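Long-range contacts in 336aa long hypothetical dTDP-glucose 4,6-dehydratase (Pyrococcus horikoshii, PDB 2HUN), which probably acts as an NAD(+)-dependent dTDP-glucose 4,6-dehydratase, a lyase that works on a nucleotide sugar: residues 129-134 / 281-286; 205-210 / 266-271; 238-243 / 286-291. All coordinates share one frame; numbering follows the deposited sequence.

Interaction 1. Residues 129-134 / 281-286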
loop_
_atom_site.group_PDB
_atom_site.type_symbol
_atom_site.label_atom_id
_atom_site.label_comp_id
_atom_site.label_asym_id
_atom_site.label_seq_id
_atom_site.Cartn_x
_atom_site.Cartn_y
_atom_site.Cartn_z
ATOM N N GLU A 129 9.210 6.937 5.780
ATOM C CA GLU A 129 9.387 7.111 4.344
ATOM C C GLU A 129 8.130 6.836 3.525
ATOM O O GLU A 129 8.052 7.242 2.364
ATOM C CB GLU A 129 10.534 6.232 3.828
ATOM C CG GLU A 129 11.926 6.740 4.202
ATOM C CD GLU A 129 13.032 5.933 3.537
ATOM O OE1 GLU A 129 13.128 5.958 2.293
ATOM O OE2 GLU A 129 13.797 5.266 4.259
ATOM N N VAL A 130 7.144 6.161 4.110
ATOM C CA VAL A 130 5.920 5.872 3.360
ATOM C C VAL A 130 5.221 7.148 2.905
ATOM O O VAL A 130 4.585 7.164 1.859
ATOM C CB VAL A 130 4.919 5.024 4.180
ATOM C CG1 VAL A 130 5.458 3.609 4.356
ATOM C CG2 VAL A 130 4.665 5.677 5.536
ATOM N N TYR A 131 5.359 8.215 3.687
ATOM C CA TYR A 131 4.740 9.502 3.377
ATOM C C TYR A 131 5.463 10.347 2.328
ATOM O O TYR A 131 4.914 11.329 1.834
ATOM C CB TYR A 131 4.693 10.381 4.625
ATOM C CG TYR A 131 3.902 9.820 5.787
ATOM C CD1 TYR A 131 2.507 9.880 5.802
ATOM C CD2 TYR A 131 4.552 9.265 6.887
ATOM C CE1 TYR A 131 1.779 9.408 6.893
ATOM C CE2 TYR A 131 3.837 8.787 7.985
ATOM C CZ TYR A 131 2.449 8.864 7.981
ATOM O OH TYR A 131 1.736 8.406 9.061
ATOM N N GLY A 132 6.695 9.985 1.999
ATOM C CA GLY A 132 7.436 10.788 1.043
ATOM C C GLY A 132 7.945 12.041 1.736
ATOM O O GLY A 132 7.737 12.210 2.940
ATOM N N ASP A 133 8.584 12.938 0.998
ATOM C CA ASP A 133 9.135 14.139 1.626
ATOM C C ASP A 133 8.146 15.270 1.860
ATOM O O ASP A 133 7.031 15.253 1.350
ATOM C CB ASP A 133 10.313 14.656 0.796
ATOM C CG ASP A 133 9.891 15.136 -0.569
ATOM O OD1 ASP A 133 9.340 14.322 -1.338
ATOM O OD2 ASP A 133 10.112 16.328 -0.874
ATOM N N ILE A 134 8.574 16.257 2.641
ATOM C CA ILE A 134 7.742 17.410 2.956
ATOM C C ILE A 134 8.652 18.574 3.358
ATOM O O ILE A 134 9.419 18.485 4.322
ATOM C CB ILE A 134 6.746 17.076 4.101
ATOM C CG1 ILE A 134 6.028 18.346 4.572
ATOM C CG2 ILE A 134 7.485 16.415 5.251
ATOM C CD1 ILE A 134 4.850 18.066 5.479
ATOM N N TYR A 281 12.081 14.564 5.757
ATOM C CA TYR A 281 11.045 13.639 6.181
ATOM C C TYR A 281 10.678 14.094 7.577
ATOM O O TYR A 281 11.562 14.376 8.380
ATOM C CB TYR A 281 11.594 12.217 6.212
ATOM C CG TYR A 281 11.904 11.685 4.837
ATOM C CD1 TYR A 281 10.933 11.019 4.094
ATOM C CD2 TYR A 281 13.162 11.872 4.266
ATOM C CE1 TYR A 281 11.205 10.544 2.815
ATOM C CE2 TYR A 281 13.447 11.404 2.983
ATOM C CZ TYR A 281 12.465 10.741 2.267
ATOM O OH TYR A 281 12.744 10.264 1.009
ATOM N N SER A 282 9.385 14.186 7.866
ATOM C CA SER A 282 8.966 14.644 9.181
ATOM C C SER A 282 7.630 14.041 9.605
ATOM O O SER A 282 6.646 14.106 8.870
ATOM C CB SER A 282 8.880 16.172 9.181
ATOM O OG SER A 282 8.612 16.667 10.475
ATOM N N LEU A 283 7.610 13.452 10.798
ATOM C CA LEU A 283 6.407 12.830 11.331
ATOM C C LEU A 283 5.840 13.586 12.525
ATOM O O LEU A 283 6.575 14.047 13.398
ATOM C CB LEU A 283 6.687 11.389 11.772
ATOM C CG LEU A 283 7.239 10.386 10.760
ATOM C CD1 LEU A 283 7.134 8.992 11.362
ATOM C CD2 LEU A 283 6.464 10.452 9.462
ATOM N N ASP A 284 4.517 13.697 12.542
ATOM C CA ASP A 284 3.787 14.341 13.624
ATOM C C ASP A 284 3.414 13.176 14.550
ATOM O O ASP A 284 2.556 12.368 14.201
ATOM C CB ASP A 284 2.508 14.982 13.075
ATOM C CG ASP A 284 1.640 15.598 14.162
ATOM O OD1 ASP A 284 1.648 15.090 15.310
ATOM O OD2 ASP A 284 0.931 16.583 13.857
ATOM N N SER A 285 4.056 13.076 15.710
ATOM C CA SER A 285 3.744 11.987 16.635
ATOM C C SER A 285 2.858 12.395 17.816
ATOM O O SER A 285 3.014 11.887 18.926
ATOM C CB SER A 285 5.035 11.340 17.155
ATOM O OG SER A 285 5.898 12.304 17.729
ATOM N N TRP A 286 1.920 13.302 17.573
ATOM C CA TRP A 286 1.012 13.747 18.629
ATOM C C TRP A 286 0.024 12.654 19.054
ATOM O O TRP A 286 -0.328 12.548 20.229
ATOM C CB TRP A 286 0.222 14.974 18.168
ATOM C CG TRP A 286 -0.836 15.373 19.135
ATOM C CD1 TRP A 286 -2.188 15.335 18.934
ATOM C CD2 TRP A 286 -0.642 15.834 20.478
ATOM N NE1 TRP A 286 -2.847 15.744 20.070
ATOM C CE2 TRP A 286 -1.923 16.055 21.034
ATOM C CE3 TRP A 286 0.492 16.082 21.269
ATOM C CZ2 TRP A 286 -2.104 16.512 22.350
ATOM C CZ3 TRP A 286 0.310 16.537 22.579
ATOM C CH2 TRP A 286 -0.980 16.746 23.103
HETATM O O HOH W 1 7.917 11.914 5.876
#

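Interaction 2. Residues 205-210 / 266-271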
loop_
_atom_site.group_PDB
_atom_site.type_symbol
_atom_site.label_atom_id
_atom_site.label_comp_id
_atom_site.label_asym_id
_atom_site.label_seq_id
_atom_site.Cartn_x
_atom_site.Cartn_y
_atom_site.Cartn_z
ATOM N N ILE A 205 35.989 13.418 8.705
ATOM C CA ILE A 205 34.569 13.145 8.560
ATOM C C ILE A 205 34.063 14.011 7.405
ATOM O O ILE A 205 33.987 15.229 7.523
ATOM C CB ILE A 205 33.812 13.515 9.854
ATOM C CG1 ILE A 205 34.271 12.598 10.993
ATOM C CG2 ILE A 205 32.308 13.422 9.633
ATOM C CD1 ILE A 205 33.912 13.111 12.377
ATOM N N PRO A 206 33.716 13.398 6.269
ATOM C CA PRO A 206 33.239 14.230 5.160
ATOM C C PRO A 206 31.827 14.724 5.370
ATOM O O PRO A 206 31.021 14.079 6.027
ATOM C CB PRO A 206 33.322 13.317 3.945
ATOM C CG PRO A 206 33.605 11.930 4.487
ATOM C CD PRO A 206 33.530 11.969 5.976
ATOM N N ILE A 207 31.532 15.876 4.792
ATOM C CA ILE A 207 30.213 16.489 4.842
ATOM C C ILE A 207 29.896 17.164 3.513
ATOM O O ILE A 207 30.435 18.203 3.158
ATOM C CB ILE A 207 30.190 17.531 5.955
ATOM C CG1 ILE A 207 29.354 18.741 5.523
ATOM C CG2 ILE A 207 31.624 18.021 6.226
ATOM C CD1 ILE A 207 28.698 19.438 6.710
ATOM N N TYR A 208 29.036 16.494 2.732
ATOM C CA TYR A 208 28.815 16.984 1.378
ATOM C C TYR A 208 27.894 18.204 1.367
ATOM O O TYR A 208 26.694 18.111 1.595
ATOM C CB TYR A 208 28.192 15.854 0.557
ATOM C CG TYR A 208 29.033 14.630 0.661
ATOM C CD1 TYR A 208 29.026 13.883 1.835
ATOM C CD2 TYR A 208 29.811 14.214 -0.418
ATOM C CE1 TYR A 208 29.780 12.722 1.926
ATOM C CE2 TYR A 208 30.573 13.058 -0.325
ATOM C CZ TYR A 208 30.562 12.317 0.842
ATOM O OH TYR A 208 31.299 11.152 0.936
ATOM N N GLY A 209 28.540 19.370 1.186
ATOM C CA GLY A 209 27.792 20.596 0.908
ATOM C C GLY A 209 27.015 21.146 2.115
ATOM O O GLY A 209 25.853 21.514 2.019
ATOM N N THR A 210 27.688 21.177 3.284
ATOM C CA THR A 210 27.065 21.771 4.474
ATOM C C THR A 210 25.699 21.157 4.792
ATOM O O THR A 210 25.037 21.525 5.757
ATOM C CB THR A 210 26.916 23.278 4.252
ATOM O OG1 THR A 210 28.194 23.836 3.948
ATOM C CG2 THR A 210 26.379 23.941 5.526
ATOM N N GLU A 266 38.035 20.012 13.896
ATOM C CA GLU A 266 39.068 19.976 12.852
ATOM C C GLU A 266 38.884 18.833 11.859
ATOM O O GLU A 266 39.338 18.911 10.719
ATOM C CB GLU A 266 40.457 19.817 13.479
ATOM C CG GLU A 266 40.763 20.709 14.681
ATOM C CD GLU A 266 40.831 22.182 14.332
ATOM O OE1 GLU A 266 39.812 22.726 13.853
ATOM O OE2 GLU A 266 41.899 22.797 14.549
ATOM N N LEU A 267 38.232 17.767 12.312
ATOM C CA LEU A 267 37.992 16.581 11.497
ATOM C C LEU A 267 36.950 16.787 10.411
ATOM O O LEU A 267 36.862 15.992 9.473
ATOM C CB LEU A 267 37.564 15.418 12.392
ATOM C CG LEU A 267 38.640 14.810 13.288
ATOM C CD1 LEU A 267 38.008 13.806 14.243
ATOM C CD2 LEU A 267 39.694 14.143 12.418
ATOM N N ILE A 268 36.159 17.848 10.533
ATOM C CA ILE A 268 35.131 18.121 9.536
ATOM C C ILE A 268 35.748 18.608 8.229
ATOM O O ILE A 268 36.454 19.617 8.198
ATOM C CB ILE A 268 34.113 19.177 10.030
ATOM C CG1 ILE A 268 33.395 18.671 11.280
ATOM C CG2 ILE A 268 33.082 19.441 8.949
ATOM C CD1 ILE A 268 32.355 19.638 11.824
ATOM N N GLU A 269 35.473 17.876 7.155
ATOM C CA GLU A 269 35.988 18.205 5.834
ATOM C C GLU A 269 34.819 18.391 4.872
ATOM O O GLU A 269 34.272 17.425 4.332
ATOM C CB GLU A 269 36.905 17.085 5.331
ATOM C CG GLU A 269 37.454 17.303 3.928
ATOM C CD GLU A 269 38.800 18.006 3.909
ATOM O OE1 GLU A 269 39.448 18.097 4.974
ATOM O OE2 GLU A 269 39.216 18.456 2.821
ATOM N N LEU A 270 34.446 19.649 4.670
ATOM C CA LEU A 270 33.343 19.842 3.737
ATOM C C LEU A 270 33.827 19.753 2.285
ATOM O O LEU A 270 34.690 20.497 1.840
ATOM C CB LEU A 270 32.742 21.227 3.993
ATOM C CG LEU A 270 32.864 21.680 5.456
ATOM C CD1 LEU A 270 32.473 23.148 5.653
ATOM C CD2 LEU A 270 31.971 20.873 6.406
ATOM N N VAL A 271 33.256 18.770 1.553
ATOM C CA VAL A 271 33.603 18.592 0.144
ATOM C C VAL A 271 32.484 19.084 -0.780
ATOM O O VAL A 271 31.515 19.702 -0.357
ATOM C CB VAL A 271 33.857 17.104 -0.104
ATOM C CG1 VAL A 271 35.137 16.667 0.605
ATOM C CG2 VAL A 271 32.691 16.283 0.415
#

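Interaction 3. Residues 238-243 / 286-291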
loop_
_atom_site.group_PDB
_atom_site.type_symbol
_atom_site.label_atom_id
_atom_site.label_comp_id
_atom_site.label_asym_id
_atom_site.label_seq_id
_atom_site.Cartn_x
_atom_site.Cartn_y
_atom_site.Cartn_z
ATOM N N GLU A 238 -5.360 1.074 14.363
ATOM C CA GLU A 238 -4.728 2.392 14.449
ATOM C C GLU A 238 -3.246 2.431 14.075
ATOM O O GLU A 238 -2.488 1.507 14.368
ATOM C CB GLU A 238 -4.861 2.963 15.865
ATOM C CG GLU A 238 -6.278 3.222 16.352
ATOM C CD GLU A 238 -7.001 4.284 15.542
ATOM O OE1 GLU A 238 -6.325 5.063 14.838
ATOM O OE2 GLU A 238 -8.246 4.350 15.620
ATOM N N ILE A 239 -2.844 3.522 13.430
ATOM C CA ILE A 239 -1.455 3.724 13.058
ATOM C C ILE A 239 -0.874 4.728 14.058
ATOM O O ILE A 239 -1.551 5.689 14.456
ATOM C CB ILE A 239 -1.322 4.292 11.626
ATOM C CG1 ILE A 239 -1.924 3.309 10.616
ATOM C CG2 ILE A 239 0.154 4.545 11.297
ATOM C CD1 ILE A 239 -1.789 3.762 9.172
ATOM N N TYR A 240 0.369 4.497 14.469
ATOM C CA TYR A 240 1.033 5.369 15.426
ATOM C C TYR A 240 2.392 5.859 14.920
ATOM O O TYR A 240 3.325 5.068 14.766
ATOM C CB TYR A 240 1.237 4.633 16.762
ATOM C CG TYR A 240 -0.035 4.313 17.517
ATOM C CD1 TYR A 240 -0.664 5.277 18.313
ATOM C CD2 TYR A 240 -0.611 3.044 17.435
ATOM C CE1 TYR A 240 -1.841 4.977 19.014
ATOM C CE2 TYR A 240 -1.778 2.738 18.124
ATOM C CZ TYR A 240 -2.386 3.702 18.912
ATOM O OH TYR A 240 -3.527 3.379 19.600
ATOM N N ASN A 241 2.500 7.159 14.654
ATOM C CA ASN A 241 3.762 7.740 14.206
ATOM C C ASN A 241 4.635 7.824 15.448
ATOM O O ASN A 241 4.134 8.076 16.540
ATOM C CB ASN A 241 3.590 9.174 13.675
ATOM C CG ASN A 241 3.089 9.237 12.245
ATOM O OD1 ASN A 241 3.180 8.272 11.475
ATOM N ND2 ASN A 241 2.578 10.404 11.870
ATOM N N ILE A 242 5.939 7.642 15.277
ATOM C CA ILE A 242 6.881 7.721 16.392
ATOM C C ILE A 242 8.060 8.585 15.951
ATOM O O ILE A 242 8.791 8.220 15.028
ATOM C CB ILE A 242 7.417 6.326 16.789
ATOM C CG1 ILE A 242 6.249 5.378 17.094
ATOM C CG2 ILE A 242 8.321 6.451 18.006
ATOM C CD1 ILE A 242 6.673 3.929 17.339
ATOM N N SER A 243 8.227 9.728 16.614
ATOM C CA SER A 243 9.297 10.665 16.304
ATOM C C SER A 243 9.725 11.430 17.549
ATOM O O SER A 243 8.919 11.702 18.442
ATOM C CB SER A 243 8.847 11.657 15.220
ATOM O OG SER A 243 7.759 12.449 15.671
ATOM N N TRP A 286 1.920 13.302 17.573
ATOM C CA TRP A 286 1.012 13.747 18.629
ATOM C C TRP A 286 0.024 12.654 19.054
ATOM O O TRP A 286 -0.328 12.548 20.229
ATOM C CB TRP A 286 0.222 14.974 18.168
ATOM C CG TRP A 286 -0.836 15.373 19.135
ATOM C CD1 TRP A 286 -2.188 15.335 18.934
ATOM C CD2 TRP A 286 -0.642 15.834 20.478
ATOM N NE1 TRP A 286 -2.847 15.744 20.070
ATOM C CE2 TRP A 286 -1.923 16.055 21.034
ATOM C CE3 TRP A 286 0.492 16.082 21.269
ATOM C CZ2 TRP A 286 -2.104 16.512 22.350
ATOM C CZ3 TRP A 286 0.310 16.537 22.579
ATOM C CH2 TRP A 286 -0.980 16.746 23.103
ATOM N N LYS A 287 -0.420 11.841 18.102
ATOM C CA LYS A 287 -1.383 10.780 18.397
ATOM C C LYS A 287 -0.918 9.858 19.520
ATOM O O LYS A 287 -1.627 9.653 20.504
ATOM C CB LYS A 287 -1.659 9.964 17.132
ATOM C CG LYS A 287 -2.701 8.856 17.285
ATOM C CD LYS A 287 -2.993 8.231 15.925
ATOM C CE LYS A 287 -4.025 7.128 16.002
ATOM N NZ LYS A 287 -4.282 6.551 14.649
ATOM N N ILE A 288 0.284 9.311 19.378
ATOM C CA ILE A 288 0.813 8.411 20.384
ATOM C C ILE A 288 1.073 9.152 21.691
ATOM O O ILE A 288 0.935 8.582 22.776
ATOM C CB ILE A 288 2.097 7.697 19.869
ATOM C CG1 ILE A 288 2.384 6.471 20.738
ATOM C CG2 ILE A 288 3.285 8.660 19.860
ATOM C CD1 ILE A 288 3.525 5.604 20.223
ATOM N N THR A 289 1.428 10.428 21.601
ATOM C CA THR A 289 1.667 11.211 22.805
ATOM C C THR A 289 0.365 11.340 23.585
ATOM O O THR A 289 0.304 11.027 24.774
ATOM C CB THR A 289 2.169 12.635 22.471
ATOM O OG1 THR A 289 3.387 12.552 21.727
ATOM C CG2 THR A 289 2.407 13.427 23.748
ATOM N N ARG A 290 -0.674 11.794 22.892
ATOM C CA ARG A 290 -2.001 12.007 23.467
ATOM C C ARG A 290 -2.665 10.747 24.012
ATOM O O ARG A 290 -3.138 10.733 25.146
ATOM C CB ARG A 290 -2.927 12.629 22.407
ATOM C CG ARG A 290 -4.353 12.982 22.888
ATOM C CD ARG A 290 -5.302 13.166 21.688
ATOM N NE ARG A 290 -5.367 11.943 20.885
ATOM C CZ ARG A 290 -5.341 11.900 19.557
ATOM N NH1 ARG A 290 -5.260 13.020 18.842
ATOM N NH2 ARG A 290 -5.359 10.725 18.939
ATOM N N ASP A 291 -2.717 9.702 23.193
ATOM C CA ASP A 291 -3.372 8.455 23.583
ATOM C C ASP A 291 -2.592 7.526 24.511
ATOM O O ASP A 291 -3.130 7.057 25.512
ATOM C CB ASP A 291 -3.780 7.667 22.335
ATOM C CG ASP A 291 -4.824 8.390 21.498
ATOM O OD1 ASP A 291 -5.333 9.433 21.944
ATOM O OD2 ASP A 291 -5.139 7.908 20.394
HETATM O O HOH W 2 -5.264 5.392 19.986
HETATM O O HOH W 3 1.753 9.560 16.917
#

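Interaction 1. Residues 129-134 / 281-286
Y131 and L283 meet because both side chains set CG opposite the carbonyl carbon and beside the backbone N (chi1 -61° and -58°). The two side chains cross at about a right angle. One methyl does the touching: L283 CD2 lies 3.4 Å from Y131 CD2 and equally close to CE2 of the same ring. V130 CG2, from within 129-134, sits above one face of this ring, near its rim. The phenol end of Y131 is held elsewhere, by hydrogen bonds to N241 and R177.

Y281 makes the second meeting. Its CB leaves the backbone away from 129-134, but with chi1 at -68° the ring lies against the turn. E129 CG sits over one face of the ring, 4.1 Å from Y281 CE1. The backbone of G132 also meets the ring, with G132 O 3.6 Å from Y281 CD1. I134 adds a smaller apolar touch, its CG2 4.2 Å from S282 CB.

No direct hydrogen bond joins the two segments. A water bridges them instead. It donates to G132 O at 3.0 Å and accepts a weak bond from S282 N at 3.4 Å. The S282 hydroxyl turns to E247 and S138.

The segment 129-134 follows strand 121-127 of the Rossmann sheet. The side chain of E129 lies about 4 Å from that of Y151, an NAD(+)-binding residue. It is also about 6 Å from the bound NAD. The loop before helix 286-292 packs here on the loop after strand 121-127, which borders the NAD site. This is consistent with the Rossmann-type fold of the extended short-chain dehydrogenase/reductases.

Interaction 2. Residues 205-210 / 266-271
I205 uses both its backbone groups across this contact. Its N donates to L267 O at 2.8 Å, and its O accepts from E269 N at 3.1 Å. The second bond is nearly straight, 170° at the hydrogen. E269 is served in the same way from the other strand: its O takes the I207 N-H at 3.2 Å. P206 has no N-H to give, so the bonds come from the isoleucines before and after it. Its CA still approaches E269 O in a CA-H...O contact.

Further along, the pairing slackens. V271 N reaches I207 O at 3.3 Å with a bent geometry. The last bond, G209 N to V271 O, is weak. I207 O also receives a CA-H...O contact from L270.

Side chains pack on both faces. On the face with P206 and E269, Y208 sets CG opposite the carbonyl carbon (chi1 -53°), and its ring lies beside V271, both side chains pointing the same way. V271 CG2 lies over the ring in a CH-pi contact, 4.0 Å from the Y208 ring centroid. R274 makes a cation-pi contact with the same ring, and W332 touches P206, Y208 and V271. On the other face, I205, I207 and I268 pack on helix 250-260.

This is a two-stranded parallel sheet, apart from the main sheet. Its place is consistent with the smaller, C-terminal lobe of extended short-chain dehydrogenase/reductases.

Interaction 3. Residues 238-243 / 286-291
K287 carries the polar part of the contact. Its side chain is fully extended, with CG anti to the backbone N (chi1 -177°), and it runs from the helix to the start of the strand. NZ has two partners on the strand segment. It forms a salt bridge with E238 OE1 at 2.5 Å, a very short distance. It meets the carboxylate on its anti side, 22° out of the plane. It also donates to I239 O at 2.9 Å, in the carbonyl plane and on a lone pair. NZ stands above the Y240 ring as well, but at 5.3 Å from the centroid this is at most a weak cation-pi attraction.

Two waters add bridges. One donates to N241 O at 2.8 Å and accepts from I288 N. It therefore links the strand to an amide in the first turn of the helix. The other joins the Y240 hydroxyl to D291 OD2, to which it donates. Y240 OH is also bonded to the backbone N of E235.

The apolar contacts centre on I288. Its CB packs on Y240 CD1 at 4.0 Å. Farther out, its CD1 touches I242 CG1 at 4.2 Å. The CG2 methyl of I288 packs instead against a polar atom, the carbonyl O of N241, at 3.5 Å.

The helix axis runs steeply across the strand, at 104°, with the axes 7.0 Å apart. Strand 239-242 pairs in parallel with strand 172-182 in the main sheet. Helix 220-233 packs against Y240, I242 and I288 through V230, H223 and A226. W294 meets both I242 and I288. Helix 286-292 lies against the strand beside helix 220-233, with I288 touching V230 of that helix and Y240 and I242 of the strand.

In the fold
From the N terminus, the chain builds most of the Rossmann sheet before residues 129-134 open the loop that interaction 1 closes at 281-286. Interaction 2, 205-210 with 266-271, falls within that loop and closes the small two-stranded sheet. Interaction 3 starts, in sequence, between the two segments of interaction 2, at 238-243, and ends at 286-291, so it crosses both others. Interactions 1 and 3 share W286 and touch, with S285 OG 2.8 Å from S243 OG. Interaction 1 ties the segment before helix 286-292 to the loop after strand 121-127; interaction 3 ties the helix to strand 239-242 of the main sheet. Interaction 2 stands apart, its centre about 36 Å from that of interaction 3.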